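Ankyrin repeat and SOCS box protein 11 (Homo sapiens, PDB 4UUC) is the substrate-recognition component, represented here by its ankyrin repeat domain, of a cullin-5-RING E3 ubiquitin ligase that targets proteins such as BIK for proteasomal degradation. Local coordinates at residues H9-A12 with L18-K21; C52-L57 with L90-K95; G70-F75 with A96-H101. All blocks are in the same frame, centred on the assembly; numbering follows the deposited sequence.

Contact 1. Residues H9-A12 with L18-K21; sequences HEAA and LALK
With CG of Leu20 set anti to the backbone N (chi1 -180°), the isobutyl group extends beside its own carbonyl carbon and delivers one methyl, CD1, to Ala12. There CD1 lies 3.7 Å from Ala12 CB. The second torsion, 116°, lies off the staggered values and leaves CD1 on Ala12, while CD2 packs on Cys52 and Ala55 of helix 50-58. Ala11 has no torsion to adjust. Its methyl points toward the second helix and settles against the backbone of Leu20, with Ala11 CB 3.9 Å from Leu20 N and 4.0 Å from Leu20 CB. Ala19 adds a more peripheral methyl, 4.3 Å from CB of Ala11. Because the side chains at the centre are so small, the two helices come close, and the CA atoms of Ala11 and Leu20 are 5.3 Å apart. This is the helix-turn-helix core of an ankyrin repeat, here ANK 1, in which helix 7-14 and helix 17-26 pair within one unit. Ala12 also faces the next repeat, touching Ser40 and Ala44 of helix 40-46. The chemistry is wholly apolar across this pair: alanine methyls and one leucine branch hold the helices by van der Waals packing, so the close spacing probably reflects the small size of the alanines.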
loop_
_atom_site.group_PDB
_atom_site.type_symbol
_atom_site.label_atom_id
_atom_site.label_comp_id
_atom_site.label_asym_id
_atom_site.label_seq_id
_atom_site.Cartn_x
_atom_site.Cartn_y
_atom_site.Cartn_z
ATOM N N HIS A 9 -6.055 12.229 21.615
ATOM C CA HIS A 9 -6.153 12.102 20.159
ATOM C C HIS A 9 -5.331 13.191 19.475
ATOM O O HIS A 9 -4.613 12.935 18.507
ATOM C CB HIS A 9 -7.609 12.207 19.684
ATOM C CG HIS A 9 -8.409 10.953 19.850
ATOM N ND1 HIS A 9 -9.000 10.596 21.045
ATOM C CD2 HIS A 9 -8.757 9.994 18.959
ATOM C CE1 HIS A 9 -9.657 9.461 20.887
ATOM N NE2 HIS A 9 -9.525 9.074 19.631
ATOM N N GLU A 10 -5.458 14.410 19.986
ATOM C CA GLU A 10 -4.796 15.569 19.404
ATOM C C GLU A 10 -3.286 15.509 19.613
ATOM O O GLU A 10 -2.519 15.811 18.697
ATOM C CB GLU A 10 -5.365 16.862 20.002
ATOM C CG GLU A 10 -4.687 18.139 19.521
ATOM C CD GLU A 10 -4.850 18.387 18.026
ATOM O OE1 GLU A 10 -5.717 17.745 17.393
ATOM O OE2 GLU A 10 -4.104 19.235 17.483
ATOM N N ALA A 11 -2.853 15.133 20.814
ATOM C CA ALA A 11 -1.423 14.986 21.075
ATOM C C ALA A 11 -0.841 13.927 20.141
ATOM O O ALA A 11 0.235 14.107 19.563
ATOM C CB ALA A 11 -1.165 14.619 22.526
ATOM N N ALA A 12 -1.571 12.830 19.978
ATOM C CA ALA A 12 -1.130 11.745 19.107
ATOM C C ALA A 12 -1.062 12.184 17.646
ATOM O O ALA A 12 -0.118 11.839 16.932
ATOM C CB ALA A 12 -2.056 10.547 19.251
ATOM N N LEU A 18 5.687 14.376 24.573
ATOM C CA LEU A 18 5.703 14.741 25.986
ATOM C C LEU A 18 4.288 15.021 26.497
ATOM O O LEU A 18 3.926 14.582 27.589
ATOM C CB LEU A 18 6.616 15.942 26.226
ATOM C CG LEU A 18 8.097 15.713 25.888
ATOM C CD1 LEU A 18 8.919 16.894 26.366
ATOM C CD2 LEU A 18 8.657 14.413 26.470
ATOM N N ALA A 19 3.481 15.727 25.709
ATOM C CA ALA A 19 2.083 15.958 26.082
ATOM C C ALA A 19 1.313 14.637 26.154
ATOM O O ALA A 19 0.545 14.403 27.090
ATOM C CB ALA A 19 1.420 16.904 25.101
ATOM N N LEU A 20 1.528 13.773 25.167
ATOM C CA LEU A 20 0.865 12.476 25.135
ATOM C C LEU A 20 1.191 11.651 26.383
ATOM O O LEU A 20 0.292 11.118 27.036
ATOM C CB LEU A 20 1.267 11.708 23.875
ATOM C CG LEU A 20 0.627 10.332 23.726
ATOM C CD1 LEU A 20 -0.271 10.289 22.499
ATOM C CD2 LEU A 20 1.696 9.256 23.667
ATOM N N LYS A 21 2.473 11.550 26.715
ATOM C CA LYS A 21 2.895 10.768 27.871
ATOM C C LYS A 21 2.403 11.398 29.172
ATOM O O LYS A 21 2.098 10.691 30.130
ATOM C CB LYS A 21 4.417 10.621 27.891
ATOM C CG LYS A 21 4.945 9.746 26.764
ATOM C CD LYS A 21 6.465 9.675 26.764
ATOM C CE LYS A 21 6.987 8.733 27.833
ATOM N NZ LYS A 21 6.719 7.309 27.495
#

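Contact 2. Residues C52-L57 with L90-K95; sequences CAKALL and LEFGAK
Helix 83-91 ends in a Schellman motif whose positive-phi residue is Gly93 (phi 94°), and Phe92, just ahead of it, leaves the helix with its CA 7.3 Å from that of Leu57 on helix 50-58. At these backbone angles a beta carbon on Gly93 would collide with the carbonyl oxygen of Phe92, which favours glycine there. Phe92 turns its ring across the gap, with CG anti to the carbonyl carbon (chi1 -83°), and Leu57 meets one face of it. Leu57 CB stands 3.8 Å from the ring centroid and only 10° off the normal, a CH-pi contact over the middle of the ring. The leucine crosses the aromatic side chain at a slant, its CD1 3.8 Å from Phe92 CD1. More loosely, the extended Lys54 chain passes by with CG 4.4 Å from Phe92 CE1. Beyond the ring, a water accepts from Lys54 NZ at 3.0 Å and donates to Glu91 OE1 at 3.2 Å. Replacing Phe92 by an alanine removes the ring, and this would probably open a gap beside Leu57 and leave the aliphatic part of Lys54 without its aromatic neighbour. ANK 2 and ANK 3 thus meet through an apolar patch with a polar fringe. Since the two charged groups are linked through water, with NZ and OE1 5.6 Å apart, their attraction is likely to be modest, and the leucine-phenylalanine packing is the more intimate part of the contact.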
loop_
_atom_site.group_PDB
_atom_site.type_symbol
_atom_site.label_atom_id
_atom_site.label_comp_id
_atom_site.label_asym_id
_atom_site.label_seq_id
_atom_site.Cartn_x
_atom_site.Cartn_y
_atom_site.Cartn_z
ATOM N N CYS A 52 4.976 8.086 19.848
ATOM C CA CYS A 52 3.624 8.186 20.385
ATOM C C CYS A 52 2.891 6.852 20.247
ATOM O O CYS A 52 2.225 6.404 21.180
ATOM C CB CYS A 52 2.836 9.296 19.678
ATOM S SG CYS A 52 3.366 10.972 20.089
ATOM N N ALA A 53 3.017 6.220 19.083
ATOM C CA ALA A 53 2.384 4.925 18.854
ATOM C C ALA A 53 2.857 3.900 19.887
ATOM O O ALA A 53 2.042 3.198 20.482
ATOM C CB ALA A 53 2.668 4.432 17.440
ATOM N N LYS A 54 4.166 3.838 20.122
ATOM C CA LYS A 54 4.716 2.843 21.042
ATOM C C LYS A 54 4.267 3.102 22.474
ATOM O O LYS A 54 3.962 2.163 23.206
ATOM C CB LYS A 54 6.244 2.813 20.984
ATOM C CG LYS A 54 6.843 1.669 21.797
ATOM C CD LYS A 54 8.350 1.588 21.657
ATOM C CE LYS A 54 8.899 0.375 22.397
ATOM N NZ LYS A 54 10.379 0.271 22.294
ATOM N N ALA A 55 4.227 4.372 22.869
ATOM C CA ALA A 55 3.784 4.739 24.209
ATOM C C ALA A 55 2.332 4.317 24.425
ATOM O O ALA A 55 1.961 3.852 25.503
ATOM C CB ALA A 55 3.946 6.234 24.431
ATOM N N LEU A 56 1.512 4.475 23.391
ATOM C CA LEU A 56 0.116 4.066 23.460
ATOM C C LEU A 56 0.013 2.540 23.543
ATOM O O LEU A 56 -0.769 2.005 24.333
ATOM C CB LEU A 56 -0.657 4.593 22.248
ATOM C CG LEU A 56 -0.895 6.108 22.226
ATOM C CD1 LEU A 56 -1.281 6.581 20.833
ATOM C CD2 LEU A 56 -1.969 6.498 23.229
ATOM N N LEU A 57 0.818 1.845 22.742
ATOM C CA LEU A 57 0.827 0.384 22.735
ATOM C C LEU A 57 1.299 -0.178 24.075
ATOM O O LEU A 57 0.768 -1.180 24.556
ATOM C CB LEU A 57 1.718 -0.138 21.603
ATOM C CG LEU A 57 1.107 0.025 20.210
ATOM C CD1 LEU A 57 2.166 -0.145 19.130
ATOM C CD2 LEU A 57 -0.048 -0.953 20.001
ATOM N N LEU A 90 3.803 -4.250 14.116
ATOM C CA LEU A 90 4.015 -5.675 13.885
ATOM C C LEU A 90 4.629 -6.341 15.117
ATOM O O LEU A 90 4.306 -7.486 15.436
ATOM C CB LEU A 90 4.903 -5.889 12.657
ATOM C CG LEU A 90 4.245 -5.521 11.322
ATOM C CD1 LEU A 90 5.270 -5.463 10.205
ATOM C CD2 LEU A 90 3.131 -6.498 10.969
ATOM N N GLU A 91 5.494 -5.615 15.821
ATOM C CA GLU A 91 6.097 -6.129 17.048
ATOM C C GLU A 91 5.028 -6.386 18.103
ATOM O O GLU A 91 5.113 -7.353 18.860
ATOM C CB GLU A 91 7.146 -5.153 17.590
ATOM C CG GLU A 91 8.442 -5.119 16.795
ATOM C CD GLU A 91 9.319 -3.930 17.158
ATOM O OE1 GLU A 91 9.059 -3.290 18.203
ATOM O OE2 GLU A 91 10.264 -3.634 16.395
ATOM N N PHE A 92 4.015 -5.524 18.139
ATOM C CA PHE A 92 2.940 -5.635 19.123
ATOM C C PHE A 92 1.764 -6.474 18.615
ATOM O O PHE A 92 0.676 -6.455 19.195
ATOM C CB PHE A 92 2.461 -4.240 19.534
ATOM C CG PHE A 92 3.305 -3.608 20.606
ATOM C CD1 PHE A 92 4.485 -2.958 20.288
ATOM C CD2 PHE A 92 2.924 -3.686 21.937
ATOM C CE1 PHE A 92 5.262 -2.388 21.273
ATOM C CE2 PHE A 92 3.699 -3.117 22.926
ATOM C CZ PHE A 92 4.867 -2.468 22.595
ATOM N N GLY A 93 1.987 -7.211 17.533
ATOM C CA GLY A 93 1.038 -8.220 17.097
ATOM C C GLY A 93 0.025 -7.766 16.066
ATOM O O GLY A 93 -1.051 -8.354 15.946
ATOM N N ALA A 94 0.362 -6.732 15.303
ATOM C CA ALA A 94 -0.509 -6.294 14.220
ATOM C C ALA A 94 -0.609 -7.388 13.155
ATOM O O ALA A 94 0.389 -8.024 12.814
ATOM C CB ALA A 94 0.006 -4.995 13.606
ATOM N N LYS A 95 -1.819 -7.610 12.650
ATOM C CA LYS A 95 -2.040 -8.524 11.528
ATOM C C LYS A 95 -1.651 -7.841 10.215
ATOM O O LYS A 95 -2.163 -6.771 9.893
ATOM C CB LYS A 95 -3.501 -8.971 11.481
ATOM C CG LYS A 95 -3.799 -10.009 10.411
HETATM O O HOH W 1 10.254 -0.645 19.430
#

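Contact 3. Residues G70-F75 with A96-H101; sequences GATPLF and AQLEVH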
loop_
_atom_site.group_PDB
_atom_site.type_symbol
_atom_site.label_atom_id
_atom_site.label_comp_id
_atom_site.label_asym_id
_atom_site.label_seq_id
_atom_site.Cartn_x
_atom_site.Cartn_y
_atom_site.Cartn_z
ATOM N N GLY A 70 -13.028 0.854 8.138
ATOM C CA GLY A 70 -12.239 -0.351 7.932
ATOM C C GLY A 70 -10.740 -0.133 8.009
ATOM O O GLY A 70 -9.959 -0.950 7.510
ATOM N N ALA A 71 -10.332 0.959 8.644
ATOM C CA ALA A 71 -8.914 1.277 8.778
ATOM C C ALA A 71 -8.352 0.726 10.084
ATOM O O ALA A 71 -8.973 0.844 11.143
ATOM C CB ALA A 71 -8.699 2.781 8.701
ATOM N N THR A 72 -7.176 0.116 9.986
ATOM C CA THR A 72 -6.413 -0.336 11.141
ATOM C C THR A 72 -5.229 0.605 11.362
ATOM O O THR A 72 -4.896 1.399 10.476
ATOM C CB THR A 72 -5.896 -1.768 10.951
ATOM O OG1 THR A 72 -5.083 -1.824 9.771
ATOM C CG2 THR A 72 -7.058 -2.751 10.811
ATOM N N PRO A 73 -4.592 0.531 12.542
ATOM C CA PRO A 73 -3.378 1.334 12.740
ATOM C C PRO A 73 -2.325 1.044 11.673
ATOM O O PRO A 73 -1.643 1.967 11.228
ATOM C CB PRO A 73 -2.899 0.909 14.128
ATOM C CG PRO A 73 -4.165 0.493 14.844
ATOM C CD PRO A 73 -5.038 -0.121 13.789
ATOM N N LEU A 74 -2.214 -0.216 11.255
ATOM C CA LEU A 74 -1.219 -0.594 10.255
ATOM C C LEU A 74 -1.518 0.055 8.908
ATOM O O LEU A 74 -0.603 0.524 8.226
ATOM C CB LEU A 74 -1.150 -2.115 10.107
ATOM C CG LEU A 74 -0.090 -2.663 9.147
ATOM C CD1 LEU A 74 1.324 -2.214 9.533
ATOM C CD2 LEU A 74 -0.166 -4.179 9.108
ATOM N N PHE A 75 -2.789 0.085 8.518
ATOM C CA PHE A 75 -3.171 0.781 7.297
ATOM C C PHE A 75 -2.762 2.251 7.381
ATOM O O PHE A 75 -2.160 2.790 6.455
ATOM C CB PHE A 75 -4.676 0.654 7.039
ATOM C CG PHE A 75 -5.144 1.400 5.821
ATOM C CD1 PHE A 75 -5.063 0.825 4.563
ATOM C CD2 PHE A 75 -5.656 2.678 5.932
ATOM C CE1 PHE A 75 -5.484 1.518 3.443
ATOM C CE2 PHE A 75 -6.078 3.371 4.818
ATOM C CZ PHE A 75 -5.996 2.791 3.574
ATOM N N ALA A 96 -0.754 -8.465 9.458
ATOM C CA ALA A 96 -0.179 -7.834 8.269
ATOM C C ALA A 96 -1.117 -7.860 7.060
ATOM O O ALA A 96 -1.195 -6.884 6.314
ATOM C CB ALA A 96 1.140 -8.505 7.914
ATOM N N GLN A 97 -1.806 -8.983 6.860
ATOM C CA GLN A 97 -2.792 -9.114 5.789
ATOM C C GLN A 97 -4.165 -9.346 6.411
ATOM O O GLN A 97 -4.334 -10.236 7.245
ATOM C CB GLN A 97 -2.426 -10.256 4.833
ATOM C CG GLN A 97 -3.366 -10.380 3.633
ATOM C CD GLN A 97 -2.938 -11.449 2.639
ATOM O OE1 GLN A 97 -1.759 -11.780 2.532
ATOM N NE2 GLN A 97 -3.903 -11.996 1.908
ATOM N N LEU A 98 -5.136 -8.535 6.004
ATOM C CA LEU A 98 -6.437 -8.488 6.665
ATOM C C LEU A 98 -7.557 -9.100 5.824
ATOM O O LEU A 98 -7.406 -9.302 4.620
ATOM C CB LEU A 98 -6.787 -7.036 7.004
ATOM C CG LEU A 98 -5.765 -6.281 7.857
ATOM C CD1 LEU A 98 -6.163 -4.816 7.998
ATOM C CD2 LEU A 98 -5.608 -6.922 9.227
ATOM N N GLU A 99 -8.688 -9.376 6.472
ATOM C CA GLU A 99 -9.865 -9.900 5.788
ATOM C C GLU A 99 -10.400 -8.892 4.768
ATOM O O GLU A 99 -10.072 -7.704 4.820
ATOM C CB GLU A 99 -10.958 -10.268 6.799
ATOM C CG GLU A 99 -11.387 -9.127 7.712
ATOM N N VAL A 100 -11.240 -9.376 3.858
ATOM C CA VAL A 100 -11.593 -8.636 2.645
ATOM C C VAL A 100 -12.260 -7.280 2.890
ATOM O O VAL A 100 -12.080 -6.353 2.101
ATOM C CB VAL A 100 -12.531 -9.483 1.746
ATOM C CG1 VAL A 100 -13.860 -9.746 2.444
ATOM C CG2 VAL A 100 -12.749 -8.802 0.393
ATOM N N HIS A 101 -13.033 -7.159 3.964
ATOM C CA HIS A 101 -13.768 -5.921 4.220
ATOM C C HIS A 101 -12.940 -4.876 4.975
ATOM O O HIS A 101 -13.454 -3.820 5.343
ATOM C CB HIS A 101 -15.052 -6.228 4.991
ATOM C CG HIS A 101 -16.027 -7.062 4.220
ATOM N ND1 HIS A 101 -16.735 -8.101 4.786
ATOM C CD2 HIS A 101 -16.409 -7.012 2.921
ATOM C CE1 HIS A 101 -17.510 -8.654 3.870
ATOM N NE2 HIS A 101 -17.332 -8.011 2.731
#
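Thr72 and Leu98 meet end to end, and a single methyl closes the gap: Leu98 CD1 sits 3.6 Å from Thr72 CG2. The same methyl is equally near Thr72 OG1, so it rests against both branches of the threonine. The threonine rotation (chi1 58°) places OG1 between its backbone N and carbonyl carbon, where the oxygen can also face the first turn of the helix that follows. There OG1 accepts from Phe75 N at 3.2 Å with an N-H...O angle of 163°, a capping bond that makes Thr72 the N-cap of helix 73-80. The side chain therefore does two jobs: OG1 caps the helix start, and methyl CG2 offers Leu98 an apolar surface. The Thr-Pro-Leu sequence that opens this helix is the familiar signature at the start of the first helix of an ankyrin repeat, and the chain of 96-101 is part of the loop running from helix 83-91 toward helix 105-111 of the following repeat. The two segments run in nearly opposite directions, their end-to-end lines 172° apart. In the first turn of the helix, Leu74 has CD2 against the backbone of Ala96, 3.8 Å from its CA; the same leucine also packs on Val86 and Pro105. At the far end Gly70 CA lies 4.5 Å from His101 O. A beta carbon at Gly70 would point into that oxygen, and its positive phi also favours glycine. Gly70 also makes backbone hydrogen bonds with Ala103, farther along the same loop.

In the fold
Contact 1 closes before either of the others opens, whereas contacts 2 and 3 interleave along the chain, 70-75 falling between 52-57 and 90-95. Contact 1 lies within ANK 1, contact 2 joins ANK 2 to ANK 3, and contact 3 runs from the start of ANK 3 into the loop leading to ANK 4. Their centres are spaced about 16 Å (1 to 2), 14 Å (2 to 3) and 24 Å (1 to 3). Neighbours touch: contact 1 abuts contact 2, and contact 2 meets contact 3 where Leu74 CD2 packs on Lys95 O. Contacts 1 and 3 do not meet. Such stepwise packing builds an elongated ankyrin stack, consistent with a scaffold for substrate recognition.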